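Local coordinates for putative cytochrome P450 154A1 (Streptomyces coelicolor, PDB 1ODO), which belongs to the cytochrome P450 family of haem proteins and holds haem together with 4-phenyl-1H-imidazole, at residues 172-180 with 389-397; 30-41 with 303-313. One frame throughout, in Å; residues are numbered along the deposited sequence.

Contact 1 of 2, residues 172-180 with 389-397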
loop_
_atom_site.group_PDB
_atom_site.type_symbol
_atom_site.label_atom_id
_atom_site.label_comp_id
_atom_site.label_asym_id
_atom_site.label_seq_id
_atom_site.Cartn_x
_atom_site.Cartn_y
_atom_site.Cartn_z
ATOM N N ASP A 172 10.896 3.908 -2.891
ATOM C CA ASP A 172 11.290 2.539 -2.568
ATOM C C ASP A 172 11.923 2.577 -1.176
ATOM O O ASP A 172 11.676 1.709 -0.331
ATOM C CB ASP A 172 12.323 2.028 -3.579
ATOM C CG ASP A 172 12.858 0.651 -3.223
ATOM O OD1 ASP A 172 12.105 -0.340 -3.363
ATOM O OD2 ASP A 172 14.031 0.556 -2.796
ATOM N N GLY A 173 12.742 3.598 -0.945
ATOM C CA GLY A 173 13.400 3.739 0.343
ATOM C C GLY A 173 12.426 3.875 1.501
ATOM O O GLY A 173 12.699 3.404 2.604
ATOM N N VAL A 174 11.292 4.526 1.261
ATOM C CA VAL A 174 10.290 4.712 2.308
ATOM C C VAL A 174 9.791 3.369 2.843
ATOM O O VAL A 174 9.469 3.247 4.028
ATOM C CB VAL A 174 9.093 5.546 1.795
ATOM C CG1 VAL A 174 7.980 5.574 2.840
ATOM C CG2 VAL A 174 9.553 6.970 1.488
ATOM N N PHE A 175 9.736 2.364 1.972
ATOM C CA PHE A 175 9.277 1.038 2.377
ATOM C C PHE A 175 10.410 0.070 2.716
ATOM O O PHE A 175 10.161 -1.065 3.121
ATOM C CB PHE A 175 8.388 0.421 1.293
ATOM C CG PHE A 175 7.042 1.076 1.173
ATOM C CD1 PHE A 175 6.901 2.291 0.511
ATOM C CD2 PHE A 175 5.918 0.492 1.747
ATOM C CE1 PHE A 175 5.656 2.915 0.420
ATOM C CE2 PHE A 175 4.671 1.107 1.664
ATOM C CZ PHE A 175 4.540 2.323 0.998
ATOM N N ASP A 176 11.652 0.516 2.552
ATOM C CA ASP A 176 12.806 -0.330 2.847
ATOM C C ASP A 176 13.057 -0.351 4.354
ATOM O O ASP A 176 13.753 0.513 4.886
ATOM C CB ASP A 176 14.048 0.207 2.139
ATOM C CG ASP A 176 15.221 -0.742 2.231
ATOM O OD1 ASP A 176 15.222 -1.598 3.142
ATOM O OD2 ASP A 176 16.141 -0.624 1.398
ATOM N N THR A 177 12.504 -1.346 5.039
ATOM C CA THR A 177 12.678 -1.449 6.481
ATOM C C THR A 177 14.015 -2.029 6.939
ATOM O O THR A 177 14.188 -2.325 8.123
ATOM C CB THR A 177 11.516 -2.253 7.113
ATOM O OG1 THR A 177 11.368 -3.501 6.433
ATOM C CG2 THR A 177 10.205 -1.469 7.002
ATOM N N THR A 178 14.956 -2.192 6.010
ATOM C CA THR A 178 16.272 -2.731 6.355
ATOM C C THR A 178 17.264 -1.577 6.550
ATOM O O THR A 178 18.388 -1.783 7.003
ATOM C CB THR A 178 16.831 -3.682 5.257
ATOM O OG1 THR A 178 17.148 -2.932 4.074
ATOM C CG2 THR A 178 15.802 -4.758 4.910
ATOM N N LEU A 179 16.845 -0.360 6.209
ATOM C CA LEU A 179 17.714 0.809 6.357
ATOM C C LEU A 179 17.839 1.235 7.813
ATOM O O LEU A 179 16.870 1.140 8.578
ATOM C CB LEU A 179 17.160 1.991 5.553
ATOM C CG LEU A 179 17.005 1.819 4.041
ATOM C CD1 LEU A 179 16.475 3.109 3.442
ATOM C CD2 LEU A 179 18.345 1.458 3.418
ATOM N N ASP A 180 19.027 1.696 8.210
ATOM C CA ASP A 180 19.196 2.129 9.592
ATOM C C ASP A 180 18.733 3.579 9.670
ATOM O O ASP A 180 18.390 4.179 8.650
ATOM C CB ASP A 180 20.653 1.986 10.084
ATOM C CG ASP A 180 21.650 2.815 9.284
ATOM O OD1 ASP A 180 21.284 3.888 8.759
ATOM O OD2 ASP A 180 22.826 2.392 9.206
ATOM N N PRO A 389 11.097 -12.384 -1.694
ATOM C CA PRO A 389 10.240 -11.227 -1.436
ATOM C C PRO A 389 11.002 -9.914 -1.327
ATOM O O PRO A 389 12.193 -9.892 -0.999
ATOM C CB PRO A 389 9.571 -11.592 -0.118
ATOM C CG PRO A 389 10.686 -12.296 0.612
ATOM C CD PRO A 389 11.267 -13.198 -0.474
ATOM N N VAL A 390 10.313 -8.819 -1.626
ATOM C CA VAL A 390 10.926 -7.504 -1.540
ATOM C C VAL A 390 11.335 -7.418 -0.064
ATOM O O VAL A 390 10.581 -7.835 0.815
ATOM C CB VAL A 390 9.896 -6.401 -1.860
ATOM C CG1 VAL A 390 10.422 -5.042 -1.423
ATOM C CG2 VAL A 390 9.595 -6.398 -3.355
ATOM N N PRO A 391 12.540 -6.902 0.224
ATOM C CA PRO A 391 13.020 -6.783 1.607
ATOM C C PRO A 391 12.262 -5.720 2.392
ATOM O O PRO A 391 12.731 -4.592 2.537
ATOM C CB PRO A 391 14.497 -6.422 1.428
ATOM C CG PRO A 391 14.831 -6.963 0.064
ATOM C CD PRO A 391 13.617 -6.578 -0.725
ATOM N N SER A 392 11.087 -6.083 2.901
ATOM C CA SER A 392 10.283 -5.139 3.660
ATOM C C SER A 392 9.288 -5.826 4.587
ATOM O O SER A 392 8.678 -6.839 4.232
ATOM C CB SER A 392 9.520 -4.220 2.701
ATOM O OG SER A 392 8.728 -3.279 3.410
ATOM N N LEU A 393 9.137 -5.259 5.778
ATOM C CA LEU A 393 8.218 -5.786 6.773
ATOM C C LEU A 393 6.832 -5.240 6.416
ATOM O O LEU A 393 5.809 -5.768 6.843
ATOM C CB LEU A 393 8.639 -5.299 8.162
ATOM C CG LEU A 393 7.702 -5.529 9.351
ATOM C CD1 LEU A 393 7.484 -7.022 9.568
ATOM C CD2 LEU A 393 8.319 -4.901 10.595
ATOM N N ILE A 394 6.817 -4.181 5.610
ATOM C CA ILE A 394 5.568 -3.552 5.190
ATOM C C ILE A 394 5.098 -4.008 3.805
ATOM O O ILE A 394 4.007 -4.562 3.668
ATOM C CB ILE A 394 5.709 -2.009 5.202
ATOM C CG1 ILE A 394 6.092 -1.541 6.613
ATOM C CG2 ILE A 394 4.401 -1.356 4.763
ATOM C CD1 ILE A 394 6.341 -0.053 6.728
ATOM N N SER A 395 5.919 -3.778 2.782
ATOM C CA SER A 395 5.561 -4.174 1.418
ATOM C C SER A 395 5.585 -5.682 1.201
ATOM O O SER A 395 6.494 -6.369 1.665
ATOM C CB SER A 395 6.501 -3.510 0.408
ATOM O OG SER A 395 6.328 -2.107 0.413
ATOM N N ASN A 396 4.585 -6.185 0.477
ATOM C CA ASN A 396 4.467 -7.608 0.186
ATOM C C ASN A 396 4.474 -7.858 -1.327
ATOM O O ASN A 396 3.445 -7.760 -1.994
ATOM C CB ASN A 396 3.177 -8.156 0.813
ATOM C CG ASN A 396 2.941 -9.628 0.501
ATOM O OD1 ASN A 396 3.885 -10.398 0.318
ATOM N ND2 ASN A 396 1.671 -10.029 0.467
ATOM N N GLY A 397 5.648 -8.169 -1.863
ATOM C CA GLY A 397 5.763 -8.429 -3.288
ATOM C C GLY A 397 7.020 -9.222 -3.593
ATOM O O GLY A 397 7.789 -9.537 -2.686
#

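Contact 2 of 2, residues 30-41 with 303-313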
loop_
_atom_site.group_PDB
_atom_site.type_symbol
_atom_site.label_atom_id
_atom_site.label_comp_id
_atom_site.label_asym_id
_atom_site.label_seq_id
_atom_site.Cartn_x
_atom_site.Cartn_y
_atom_site.Cartn_z
ATOM N N ALA A 30 -4.105 -10.270 19.969
ATOM C CA ALA A 30 -3.049 -9.261 19.941
ATOM C C ALA A 30 -1.766 -9.764 20.589
ATOM O O ALA A 30 -1.799 -10.604 21.491
ATOM C CB ALA A 30 -3.528 -7.990 20.651
ATOM N N THR A 31 -0.632 -9.243 20.121
ATOM C CA THR A 31 0.672 -9.624 20.644
ATOM C C THR A 31 1.595 -8.412 20.699
ATOM O O THR A 31 1.604 -7.586 19.784
ATOM C CB THR A 31 1.365 -10.689 19.754
ATOM O OG1 THR A 31 0.563 -11.872 19.688
ATOM C CG2 THR A 31 2.733 -11.044 20.328
ATOM N N TRP A 32 2.364 -8.314 21.778
ATOM C CA TRP A 32 3.305 -7.214 21.970
ATOM C C TRP A 32 4.500 -7.568 21.079
ATOM O O TRP A 32 5.128 -8.613 21.260
ATOM C CB TRP A 32 3.717 -7.153 23.449
ATOM C CG TRP A 32 4.542 -5.959 23.865
ATOM C CD1 TRP A 32 5.787 -5.983 24.429
ATOM C CD2 TRP A 32 4.148 -4.580 23.829
ATOM N NE1 TRP A 32 6.190 -4.708 24.754
ATOM C CE2 TRP A 32 5.204 -3.827 24.396
ATOM C CE3 TRP A 32 3.007 -3.906 23.375
ATOM C CZ2 TRP A 32 5.150 -2.435 24.522
ATOM C CZ3 TRP A 32 2.955 -2.519 23.500
ATOM C CH2 TRP A 32 4.021 -1.800 24.070
ATOM N N VAL A 33 4.800 -6.715 20.104
ATOM C CA VAL A 33 5.915 -6.970 19.198
ATOM C C VAL A 33 6.900 -5.809 19.128
ATOM O O VAL A 33 6.658 -4.730 19.672
ATOM C CB VAL A 33 5.414 -7.247 17.752
ATOM C CG1 VAL A 33 4.437 -8.423 17.739
ATOM C CG2 VAL A 33 4.742 -5.993 17.187
ATOM N N ASP A 34 8.016 -6.048 18.451
ATOM C CA ASP A 34 9.042 -5.034 18.289
ATOM C C ASP A 34 9.143 -4.727 16.800
ATOM O O ASP A 34 9.345 -5.627 15.983
ATOM C CB ASP A 34 10.392 -5.539 18.801
ATOM C CG ASP A 34 11.508 -4.545 18.565
ATOM O OD1 ASP A 34 11.994 -3.949 19.549
ATOM O OD2 ASP A 34 11.889 -4.350 17.390
ATOM N N VAL A 35 8.978 -3.457 16.451
ATOM C CA VAL A 35 9.052 -3.024 15.058
ATOM C C VAL A 35 10.242 -2.075 14.957
ATOM O O VAL A 35 10.127 -0.885 15.243
ATOM C CB VAL A 35 7.763 -2.285 14.632
ATOM C CG1 VAL A 35 7.846 -1.875 13.161
ATOM C CG2 VAL A 35 6.559 -3.180 14.865
ATOM N N LEU A 36 11.390 -2.624 14.573
ATOM C CA LEU A 36 12.614 -1.846 14.435
ATOM C C LEU A 36 12.954 -1.026 15.684
ATOM O O LEU A 36 13.348 0.138 15.590
ATOM C CB LEU A 36 12.532 -0.938 13.200
ATOM C CG LEU A 36 12.822 -1.638 11.864
ATOM C CD1 LEU A 36 11.693 -2.600 11.509
ATOM C CD2 LEU A 36 12.986 -0.596 10.766
ATOM N N GLY A 37 12.797 -1.636 16.857
ATOM C CA GLY A 37 13.106 -0.930 18.090
ATOM C C GLY A 37 11.941 -0.322 18.847
ATOM O O GLY A 37 12.101 0.091 19.995
ATOM N N VAL A 38 10.776 -0.241 18.213
ATOM C CA VAL A 38 9.598 0.325 18.869
ATOM C C VAL A 38 8.643 -0.818 19.194
ATOM O O VAL A 38 8.291 -1.602 18.312
ATOM C CB VAL A 38 8.872 1.351 17.961
ATOM C CG1 VAL A 38 7.495 1.678 18.533
ATOM C CG2 VAL A 38 9.708 2.627 17.853
ATOM N N GLN A 39 8.241 -0.923 20.458
ATOM C CA GLN A 39 7.327 -1.985 20.865
ATOM C C GLN A 39 5.883 -1.524 20.729
ATOM O O GLN A 39 5.534 -0.404 21.106
ATOM C CB GLN A 39 7.601 -2.418 22.307
ATOM C CG GLN A 39 8.969 -3.055 22.520
ATOM C CD GLN A 39 10.097 -2.042 22.504
ATOM O OE1 GLN A 39 10.146 -1.142 23.341
ATOM N NE2 GLN A 39 11.012 -2.187 21.552
ATOM N N ALA A 40 5.043 -2.395 20.186
ATOM C CA ALA A 40 3.643 -2.056 20.002
ATOM C C ALA A 40 2.771 -3.294 19.988
ATOM O O ALA A 40 3.258 -4.421 19.880
ATOM C CB ALA A 40 3.463 -1.300 18.693
ATOM N N TRP A 41 1.469 -3.069 20.089
ATOM C CA TRP A 41 0.521 -4.165 20.078
ATOM C C TRP A 41 0.136 -4.504 18.648
ATOM O O TRP A 41 -0.519 -3.707 17.977
ATOM C CB TRP A 41 -0.753 -3.790 20.835
ATOM C CG TRP A 41 -0.596 -3.729 22.317
ATOM C CD1 TRP A 41 -0.434 -2.608 23.079
ATOM C CD2 TRP A 41 -0.615 -4.836 23.225
ATOM N NE1 TRP A 41 -0.358 -2.948 24.410
ATOM C CE2 TRP A 41 -0.465 -4.308 24.529
ATOM C CE3 TRP A 41 -0.747 -6.222 23.065
ATOM C CZ2 TRP A 41 -0.445 -5.121 25.672
ATOM C CZ3 TRP A 41 -0.727 -7.034 24.203
ATOM C CH2 TRP A 41 -0.577 -6.476 25.490
ATOM N N LEU A 303 -8.373 -5.584 26.393
ATOM C CA LEU A 303 -8.169 -6.590 25.355
ATOM C C LEU A 303 -9.038 -7.790 25.713
ATOM O O LEU A 303 -9.393 -7.978 26.877
ATOM C CB LEU A 303 -6.701 -7.014 25.294
ATOM C CG LEU A 303 -5.735 -6.010 24.669
ATOM C CD1 LEU A 303 -4.311 -6.504 24.833
ATOM C CD2 LEU A 303 -6.076 -5.827 23.196
ATOM N N PRO A 304 -9.386 -8.623 24.719
ATOM C CA PRO A 304 -10.224 -9.804 24.956
ATOM C C PRO A 304 -9.740 -10.760 26.048
ATOM O O PRO A 304 -10.547 -11.454 26.660
ATOM C CB PRO A 304 -10.271 -10.473 23.583
ATOM C CG PRO A 304 -10.176 -9.305 22.642
ATOM C CD PRO A 304 -9.077 -8.482 23.283
ATOM N N ASP A 305 -8.436 -10.800 26.306
ATOM C CA ASP A 305 -7.930 -11.704 27.335
ATOM C C ASP A 305 -7.795 -11.082 28.721
ATOM O O ASP A 305 -7.290 -11.719 29.641
ATOM C CB ASP A 305 -6.585 -12.299 26.903
ATOM C CG ASP A 305 -5.478 -11.259 26.818
ATOM O OD1 ASP A 305 -5.747 -10.063 27.064
ATOM O OD2 ASP A 305 -4.335 -11.650 26.504
ATOM N N GLY A 306 -8.244 -9.842 28.877
ATOM C CA GLY A 306 -8.144 -9.201 30.173
ATOM C C GLY A 306 -6.951 -8.278 30.284
ATOM O O GLY A 306 -6.848 -7.501 31.236
ATOM N N ARG A 307 -6.027 -8.367 29.334
ATOM C CA ARG A 307 -4.862 -7.499 29.380
ATOM C C ARG A 307 -5.321 -6.115 28.947
ATOM O O ARG A 307 -6.444 -5.950 28.467
ATOM C CB ARG A 307 -3.747 -8.027 28.479
ATOM C CG ARG A 307 -2.971 -9.175 29.121
ATOM C CD ARG A 307 -1.753 -9.543 28.296
ATOM N NE ARG A 307 -2.131 -10.073 26.992
ATOM C CZ ARG A 307 -1.271 -10.326 26.012
ATOM N NH1 ARG A 307 0.025 -10.092 26.189
ATOM N NH2 ARG A 307 -1.708 -10.817 24.861
ATOM N N THR A 308 -4.453 -5.125 29.104
ATOM C CA THR A 308 -4.802 -3.760 28.735
ATOM C C THR A 308 -3.817 -3.035 27.834
ATOM O O THR A 308 -2.603 -3.152 28.002
ATOM C CB THR A 308 -4.943 -2.880 30.008
ATOM O OG1 THR A 308 -5.953 -3.420 30.867
ATOM C CG2 THR A 308 -5.298 -1.443 29.639
ATOM N N ILE A 309 -4.350 -2.295 26.865
ATOM C CA ILE A 309 -3.502 -1.532 25.968
ATOM C C ILE A 309 -3.537 -0.226 26.753
ATOM O O ILE A 309 -4.544 0.486 26.743
ATOM C CB ILE A 309 -4.132 -1.308 24.584
ATOM C CG1 ILE A 309 -4.213 -2.635 23.825
ATOM C CG2 ILE A 309 -3.292 -0.299 23.796
ATOM C CD1 ILE A 309 -4.734 -2.502 22.401
ATOM N N ALA A 310 -2.455 0.061 27.465
ATOM C CA ALA A 310 -2.365 1.275 28.272
ATOM C C ALA A 310 -2.374 2.558 27.456
ATOM O O ALA A 310 -1.911 2.587 26.317
ATOM C CB ALA A 310 -1.109 1.224 29.141
ATOM N N ARG A 311 -2.916 3.619 28.045
ATOM C CA ARG A 311 -2.974 4.907 27.366
ATOM C C ARG A 311 -1.557 5.237 26.915
ATOM O O ARG A 311 -0.607 5.078 27.680
ATOM C CB ARG A 311 -3.465 6.002 28.322
ATOM C CG ARG A 311 -3.563 7.379 27.675
ATOM C CD ARG A 311 -4.063 8.439 28.651
ATOM N NE ARG A 311 -3.061 8.760 29.662
ATOM C CZ ARG A 311 -3.242 9.637 30.643
ATOM N NH1 ARG A 311 -4.394 10.287 30.752
ATOM N NH2 ARG A 311 -2.268 9.866 31.516
ATOM N N GLY A 312 -1.418 5.683 25.672
ATOM C CA GLY A 312 -0.103 6.026 25.162
ATOM C C GLY A 312 0.678 4.907 24.495
ATOM O O GLY A 312 1.718 5.167 23.896
ATOM N N GLU A 313 0.205 3.666 24.588
ATOM C CA GLU A 313 0.928 2.560 23.956
ATOM C C GLU A 313 0.550 2.457 22.481
ATOM O O GLU A 313 -0.590 2.738 22.105
ATOM C CB GLU A 313 0.644 1.242 24.682
ATOM C CG GLU A 313 1.189 1.213 26.101
ATOM C CD GLU A 313 1.114 -0.161 26.740
ATOM O OE1 GLU A 313 0.136 -0.896 26.480
ATOM O OE2 GLU A 313 2.026 -0.501 27.520
HETATM O O HOH W 1 -0.047 -12.447 23.124
HETATM O O HOH W 2 -4.012 -11.648 22.873
HETATM O O HOH W 3 1.997 -10.247 24.025
#

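Contact 1 of 2, residues 172-180 with 389-397
Ser392 OG donates to the carbonyl oxygen of Phe175 (OG to O 2.7 Å), lying in the carbonyl plane at a C=O...OG angle of 156°. The same hydroxyl accepts from Ile394 N (3.1 Å to OG) and from Ser395 N (2.9 Å to OG), so three bonds grip one oxygen. With OG anti to its own backbone N (chi1 -180°), Ser392 can close an ST turn and an ST motif while reaching across. At the next residue, Leu393 N donates to Thr177 OG1 at 2.9 Å (N-H...O 153°), and that hydroxyl also bonds Pro12 O. The methyl of Thr177 meets Ile394 CD1 at 4.1 Å. Ile394 CG2 comes to the edge of the Phe175 ring, 3.8 Å from CD2.

These bonds join the C-terminal end of helix 161-175 to the loop between strands 379-380 and 402-404, beside the pocket that holds 4-phenyl-1H-imidazole in this cytochrome P450 fold: Phe175 touches that ligand and packs edge-to-face with Trp81. Farther out, Thr178 CG2 packs on Pro391 CB. Asp176 OD1 takes Thr178 N in an Asx turn and Thr178 OG1 through its syn lone pair, within the type I beta turn from Asp176 to Leu179. On the other segment, Lys290 NZ donates to Ser392 O.

Contact 2 of 2, residues 30-41 with 303-313
The Trp41 indole is roofed by two aliphatic side chains on one face: Leu303 CD1 stands 3.8 Å from the six-membered ring centroid, 18° off the normal, and Ile309 CG1 stands 3.9 Å from the five-membered ring centroid, 11° off. Both are CH-pi contacts. Trp32 CE3 lies over the opposite face, and beside this centre Ala30 CB meets Leu303 CD2 at 4.2 Å.

At the indole edge, Trp41 NE1 donates to Glu313 OE1 (3.0 Å) along a nearly straight line of 172°. The oxygen lies in the ring plane yet is met from above its carboxylate plane; Ala310 N, 2.9 Å from OE1, arrives from the other face, so the acceptor is held between two N-H groups. Farther round the indole, the benzo edge of Trp41 points into the guanidinium face of Arg307, with Trp41 CZ3 3.7 Å from Arg307 NH1 and the two planes nearly perpendicular. A bend at chi3 and a salt bridge to Asp305 OD2 help set that group. Outermost, water 1 links Arg307 NH2 to Ala30 O, and water 3 links NH1 to Trp32 N.

The hairpin 30-35/38-41, closed by a type I' turn, belongs to the mixed sheet of the P450 fold. Trp41 pairs through its backbone with Pro314 of strand 314-317, Trp32 with Leu8, and Leu303 packs on Leu48 of helix 46-52.

How the contacts relate
Contact 1 is the deeper, centred about 12 Å from the centre of the chain, whereas the centre of contact 2 lies about 23 Å out and is only partly buried. Their chemistry follows: the 172-180 with 389-397 pairing joins backbone N-H and C=O groups to hydroxyls beside the ligand pocket, while the 30-41 with 303-313 pairing centres on an indole and grades into charges and water. The two contacts share no segment, yet they touch at the turn of the hairpin, where Thr177 O approaches Leu36 CD2 (3.4 Å) and Leu393 CD2 packs on Val35 CG1 (4.0 Å). The hairpin thus meets the loops near helix 161-175 at its turn and residues 303-313 at its other end.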